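Local coordinates for protein acetaldehyde dehydrogenase (Acetylating) (PDB 5J78) that probably catalyses the reversible, coenzyme A- and NAD-dependent interconversion of acetaldehyde and acetyl-CoA, as an acetylating member of the aldehyde dehydrogenase family, at residues E35-Y39 with S195-Q199; Q47-E51 with V155-A160. One frame throughout, in Å; residues are numbered along the deposited sequence. Where two conformers were deposited one is given.

Interaction 1 of 2, residues E35-Y39 with S195-Q199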
loop_
_atom_site.group_PDB
_atom_site.type_symbol
_atom_site.label_atom_id
_atom_site.label_comp_id
_atom_site.label_asym_id
_atom_site.label_seq_id
_atom_site.Cartn_x
_atom_site.Cartn_y
_atom_site.Cartn_z
ATOM N N GLU A 35 -17.353 -13.538 9.215
ATOM C CA GLU A 35 -17.184 -14.906 9.701
ATOM C C GLU A 35 -15.838 -15.073 10.431
ATOM O O GLU A 35 -15.804 -15.572 11.557
ATOM C CB GLU A 35 -17.292 -15.892 8.545
ATOM C CG GLU A 35 -17.194 -17.368 8.953
ATOM C CD GLU A 35 -17.244 -18.352 7.759
ATOM O OE1 GLU A 35 -16.569 -18.135 6.736
ATOM O OE2 GLU A 35 -17.968 -19.355 7.855
ATOM N N VAL A 36 -14.741 -14.633 9.804
ATOM C CA VAL A 36 -13.417 -14.635 10.460
ATOM C C VAL A 36 -13.439 -13.951 11.825
ATOM O O VAL A 36 -12.919 -14.490 12.823
ATOM C CB VAL A 36 -12.353 -13.943 9.572
ATOM C CG1 VAL A 36 -11.034 -13.765 10.299
ATOM C CG2 VAL A 36 -12.137 -14.778 8.323
ATOM N N ARG A 37 -14.051 -12.772 11.884
ATOM C CA ARG A 37 -14.140 -12.033 13.152
ATOM C C ARG A 37 -14.910 -12.835 14.195
ATOM O O ARG A 37 -14.466 -12.962 15.318
ATOM C CB ARG A 37 -14.788 -10.666 12.943
ATOM C CG ARG A 37 -13.950 -9.752 12.029
ATOM C CD ARG A 37 -14.512 -8.342 11.971
ATOM N NE ARG A 37 -13.740 -7.440 11.115
ATOM C CZ ARG A 37 -14.123 -6.202 10.809
ATOM N NH1 ARG A 37 -15.254 -5.735 11.290
ATOM N NH2 ARG A 37 -13.384 -5.430 10.023
ATOM N N ASN A 38 -16.040 -13.417 13.811
ATOM C CA ASN A 38 -16.773 -14.279 14.722
ATOM C C ASN A 38 -15.952 -15.482 15.214
ATOM O O ASN A 38 -15.971 -15.796 16.395
ATOM C CB ASN A 38 -18.051 -14.780 14.061
ATOM C CG ASN A 38 -19.076 -13.663 13.828
ATOM O OD1 ASN A 38 -19.067 -12.644 14.491
ATOM N ND2 ASN A 38 -19.959 -13.869 12.867
ATOM N N TYR A 39 -15.248 -16.163 14.313
ATOM C CA TYR A 39 -14.412 -17.297 14.714
ATOM C C TYR A 39 -13.318 -16.892 15.690
ATOM O O TYR A 39 -13.042 -17.606 16.656
ATOM C CB TYR A 39 -13.762 -17.964 13.493
ATOM C CG TYR A 39 -14.714 -18.696 12.582
ATOM C CD1 TYR A 39 -16.010 -18.999 12.980
ATOM C CD2 TYR A 39 -14.307 -19.090 11.313
ATOM C CE1 TYR A 39 -16.881 -19.680 12.127
ATOM C CE2 TYR A 39 -15.157 -19.764 10.462
ATOM C CZ TYR A 39 -16.449 -20.058 10.871
ATOM O OH TYR A 39 -17.306 -20.725 10.018
ATOM N N SER A 195 -12.123 -24.076 14.171
ATOM C CA SER A 195 -13.081 -23.526 13.210
ATOM C C SER A 195 -12.439 -23.469 11.841
ATOM O O SER A 195 -11.218 -23.618 11.714
ATOM C CB SER A 195 -13.561 -22.130 13.642
ATOM O OG SER A 195 -12.467 -21.247 13.879
ATOM N N CYS A 196 -13.259 -23.265 10.809
ATOM C CA CYS A 196 -12.755 -23.161 9.445
ATOM C C CYS A 196 -13.617 -22.223 8.607
ATOM O O CYS A 196 -14.842 -22.313 8.617
ATOM C CB CYS A 196 -12.700 -24.553 8.816
ATOM S SG CYS A 196 -12.008 -24.679 7.155
ATOM N N ILE A 197 -12.959 -21.302 7.910
ATOM C CA ILE A 197 -13.607 -20.419 6.939
ATOM C C ILE A 197 -14.384 -21.267 5.909
ATOM O O ILE A 197 -13.821 -22.175 5.302
ATOM C CB ILE A 197 -12.558 -19.524 6.203
ATOM C CG1 ILE A 197 -11.927 -18.513 7.171
ATOM C CG2 ILE A 197 -13.186 -18.764 5.051
ATOM C CD1 ILE A 197 -10.657 -17.891 6.636
ATOM N N THR A 198 -15.656 -20.952 5.702
ATOM C CA THR A 198 -16.494 -21.716 4.777
ATOM C C THR A 198 -16.576 -21.078 3.394
ATOM O O THR A 198 -16.830 -21.757 2.412
ATOM C CB THR A 198 -17.917 -21.877 5.318
ATOM O OG1 THR A 198 -18.531 -20.589 5.450
ATOM C CG2 THR A 198 -17.884 -22.568 6.676
ATOM N N GLN A 199 -16.351 -19.774 3.339
ATOM C CA GLN A 199 -16.402 -19.005 2.105
ATOM C C GLN A 199 -15.026 -18.370 1.859
ATOM O O GLN A 199 -14.831 -17.185 2.175
ATOM C CB GLN A 199 -17.483 -17.902 2.197
ATOM C CG GLN A 199 -18.777 -18.236 2.982
ATOM C CD GLN A 199 -19.468 -16.974 3.549
ATOM O OE1 GLN A 199 -19.062 -16.437 4.591
ATOM N NE2 GLN A 199 -20.506 -16.498 2.856
#
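Glu35 reaches from its helix to Thr198 and takes hold of that residue by both its backbone and its side chain. The backbone N of Thr198 donates to OE1 of Glu35 at 3.1 Å, with an N-H...O angle of 161°, and the hydroxyl OG1 of Thr198 donates to OE2 of Glu35 at 2.8 Å. Both carboxylate oxygens are met on their syn sides, the amide coming in 34° out of the carboxylate plane and the hydroxyl nearer to it. An extended chain, its CG opposite the backbone N (chi1 -177°), carries the carboxylate across to Thr198, whose side chain it meets at about a right angle. On the helix itself, one turn on, Tyr39 OH makes a weak bond to Glu35 OE2 at 2.6 Å. Cut back to an alanine here, the side chain would no longer reach Thr198, whose amide and hydroxyl would probably lose their carboxylate acceptor, leaving the loop 197-199 less firmly tied to the helix.

The Tyr39 ring is approached from both faces: Ser195 sets its CB over one, a CH-pi contact 3.9 Å from the ring centroid, while the carbonyl O of Glu35 sits above the opposite face, and both are displaced toward the rim. The backbone of Ile197 comes to the ring's edge. Apolar packing is slighter, Val36 CG2 meeting Ile197 CD1 at 3.8 Å.

Strand 194-196 pairs in parallel with strand 160-165, and Cys196 turns from helix 28-51 toward helix 170-186. Val36 also rests on helix 202-210, where Arg37 forms a salt bridge with Glu207; Arg37 forms further salt bridges with Asp27 and Asp29 of the second subunit, which places this part of helix 28-51 at a subunit interface.

Interaction 2 of 2, residues Q47-E51 with V155-A160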
loop_
_atom_site.group_PDB
_atom_site.type_symbol
_atom_site.label_atom_id
_atom_site.label_comp_id
_atom_site.label_asym_id
_atom_site.label_seq_id
_atom_site.Cartn_x
_atom_site.Cartn_y
_atom_site.Cartn_z
ATOM N N GLN A 47 -10.113 -20.661 23.964
ATOM C CA GLN A 47 -8.733 -20.880 24.369
ATOM C C GLN A 47 -8.524 -20.564 25.854
ATOM O O GLN A 47 -7.760 -21.249 26.535
ATOM C CB GLN A 47 -7.776 -20.040 23.514
ATOM C CG GLN A 47 -6.301 -20.396 23.698
ATOM C CD GLN A 47 -5.676 -19.759 24.937
ATOM O OE1 GLN A 47 -6.071 -18.675 25.358
ATOM N NE2 GLN A 47 -4.690 -20.439 25.522
ATOM N N LYS A 48 -9.185 -19.523 26.346
ATOM C CA LYS A 48 -9.088 -19.178 27.760
ATOM C C LYS A 48 -9.582 -20.332 28.626
ATOM O O LYS A 48 -9.004 -20.635 29.667
ATOM C CB LYS A 48 -9.881 -17.905 28.066
ATOM C CG LYS A 48 -9.021 -16.740 28.506
ATOM C CD LYS A 48 -8.982 -15.647 27.470
ATOM C CE LYS A 48 -7.678 -14.852 27.559
ATOM N NZ LYS A 48 -7.422 -14.079 26.308
ATOM N N ILE A 49 -10.662 -20.970 28.189
ATOM C CA ILE A 49 -11.188 -22.117 28.900
ATOM C C ILE A 49 -10.214 -23.272 28.766
ATOM O O ILE A 49 -9.924 -23.974 29.730
ATOM C CB ILE A 49 -12.572 -22.532 28.367
ATOM C CG1 ILE A 49 -13.574 -21.402 28.599
ATOM C CG2 ILE A 49 -13.049 -23.834 29.027
ATOM C CD1 ILE A 49 -14.912 -21.602 27.907
ATOM N N LEU A 50 -9.699 -23.484 27.564
ATOM C CA LEU A 50 -8.818 -24.611 27.370
ATOM C C LEU A 50 -7.579 -24.467 28.260
ATOM O O LEU A 50 -7.111 -25.440 28.855
ATOM C CB LEU A 50 -8.404 -24.745 25.903
ATOM C CG LEU A 50 -7.664 -26.053 25.594
ATOM C CD1 LEU A 50 -8.614 -27.251 25.640
ATOM C CD2 LEU A 50 -6.953 -26.018 24.238
ATOM N N GLU A 51 -7.061 -23.251 28.347
ATOM C CA GLU A 51 -5.789 -23.003 29.015
ATOM C C GLU A 51 -5.843 -23.341 30.508
ATOM O O GLU A 51 -4.809 -23.584 31.133
ATOM C CB GLU A 51 -5.363 -21.533 28.854
ATOM C CG GLU A 51 -3.972 -21.276 29.470
ATOM C CD GLU A 51 -3.295 -19.970 29.036
ATOM O OE1 GLU A 51 -3.715 -19.340 28.036
ATOM O OE2 GLU A 51 -2.310 -19.573 29.711
ATOM N N VAL A 155 -3.908 -27.970 19.594
ATOM C CA VAL A 155 -4.694 -28.174 20.812
ATOM C C VAL A 155 -3.820 -28.756 21.930
ATOM O O VAL A 155 -3.963 -28.390 23.087
ATOM C CB VAL A 155 -5.913 -29.084 20.545
ATOM C CG1 VAL A 155 -6.640 -29.461 21.854
ATOM C CG2 VAL A 155 -6.873 -28.384 19.603
ATOM N N LYS A 156 -2.900 -29.644 21.577
ATOM C CA LYS A 156 -1.982 -30.217 22.554
ATOM C C LYS A 156 -1.165 -29.114 23.254
ATOM O O LYS A 156 -0.868 -29.231 24.446
ATOM C CB LYS A 156 -1.071 -31.237 21.867
ATOM C CG LYS A 156 0.084 -31.788 22.707
ATOM C CD LYS A 156 -0.368 -32.704 23.823
ATOM C CE LYS A 156 0.776 -32.910 24.821
ATOM N NZ LYS A 156 0.589 -34.076 25.740
ATOM N N ALA A 157 -0.833 -28.040 22.534
ATOM C CA ALA A 157 -0.102 -26.910 23.133
ATOM C C ALA A 157 -1.034 -25.876 23.770
ATOM O O ALA A 157 -0.584 -24.813 24.247
ATOM C CB ALA A 157 0.790 -26.253 22.089
ATOM N N ARG A 158 -2.327 -26.195 23.745
ATOM C CA ARG A 158 -3.391 -25.471 24.457
ATOM C C ARG A 158 -3.832 -24.190 23.757
ATOM O O ARG A 158 -4.230 -23.219 24.397
ATOM C CB ARG A 158 -2.971 -25.169 25.899
ATOM C CG ARG A 158 -2.595 -26.427 26.697
ATOM C CD ARG A 158 -1.530 -26.154 27.738
ATOM N NE ARG A 158 -2.070 -25.388 28.847
ATOM C CZ ARG A 158 -1.378 -24.527 29.585
ATOM N NH1 ARG A 158 -0.096 -24.303 29.360
ATOM N NH2 ARG A 158 -1.972 -23.893 30.572
ATOM N N ASN A 159 -3.803 -24.228 22.433
ATOM C CA ASN A 159 -4.274 -23.141 21.592
ATOM C C ASN A 159 -5.644 -23.406 20.978
ATOM O O ASN A 159 -6.085 -24.554 20.900
ATOM C CB ASN A 159 -3.265 -22.902 20.465
ATOM C CG ASN A 159 -1.866 -22.728 20.989
ATOM O OD1 ASN A 159 -1.553 -21.713 21.620
ATOM N ND2 ASN A 159 -1.031 -23.734 20.784
ATOM N N ALA A 160 -6.288 -22.335 20.523
ATOM C CA ALA A 160 -7.397 -22.419 19.560
ATOM C C ALA A 160 -6.786 -22.327 18.165
ATOM O O ALA A 160 -5.665 -21.861 18.020
ATOM C CB ALA A 160 -8.431 -21.299 19.784
HETATM O O HOH W 1 -4.329 -26.584 29.713
#
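Gln47 and Ala160 bring their backbones closest, 5.2 Å between CA atoms, and Glu51 comes similarly near Arg158, so the last turns of helix 28-51 run beside the chain that leaves helix 143-156. Gln47 sends its amide straight at that chain: NE2 donates to the carbonyl O of Arg158 at 3.0 Å, with an N-H...O angle of 168° and the acceptor almost in line with the C=O bond. The same NE2 gives a second bond, of 2.9 Å, to OE1 of Glu51 on its own helix, and both acceptors lie close to the amide plane, which should fix the rotation of that group. The bend at chi2 (-81°) brings the amide back to this position, while CB of Gln47 touches CB of Ala160.

Arg158 has positive phi and ends helix 143-156 in a Schellman motif. This is the return leg of a beta-alpha-beta crossover from strand 124-138 through helix 143-156 to strand 160-165, consistent with the Rossmann-like dinucleotide-binding domain of aldehyde dehydrogenases. The Arg158 side chain, bent at chi2 and chi3, curls back to the opposing helix, where NH2 donates to the backbone O of Glu51 at 2.9 Å, on a lone pair in the carbonyl plane. Water 1 accepts from Arg158 NE at 2.7 Å and lies 3.1 Å from Leu50 O, one of several acceptors competing for its protons. Glu51 OE2, 4.4 Å from Arg158 NH2 and well out of the guanidinium plane, is related to it by charge only, beyond a salt bridge.

Leu50 adds the apolar part, its CD2 packing 3.6 Å from Arg158 CA and also near Val155 CG1. Ile58 of helix 55-84 adds to this packing, Asn159 turns away to bond the backbone N of Gly132 through OD1, and NH1 of Arg158 bonds Thr112 O.

Both contacts are made by helix 28-51, interaction 1 by its earlier turns and interaction 2 by its final ones, with centres 18 Å apart and nearest atoms about 7 Å apart. Along the chain the order is 35-39, 47-51, 155-160, 195-199, so interaction 2 is nested within the loop that interaction 1 closes. The partner segments adjoin neighbouring parallel strands: 155-160 leads into strand 160-165, and 195-199 carries the end of strand 194-196 and the loop after it. Helix 28-51 therefore runs roughly antiparallel to these strands, held near the end of one by its earlier part, which also faces the second subunit, and near the start of the next by its later part.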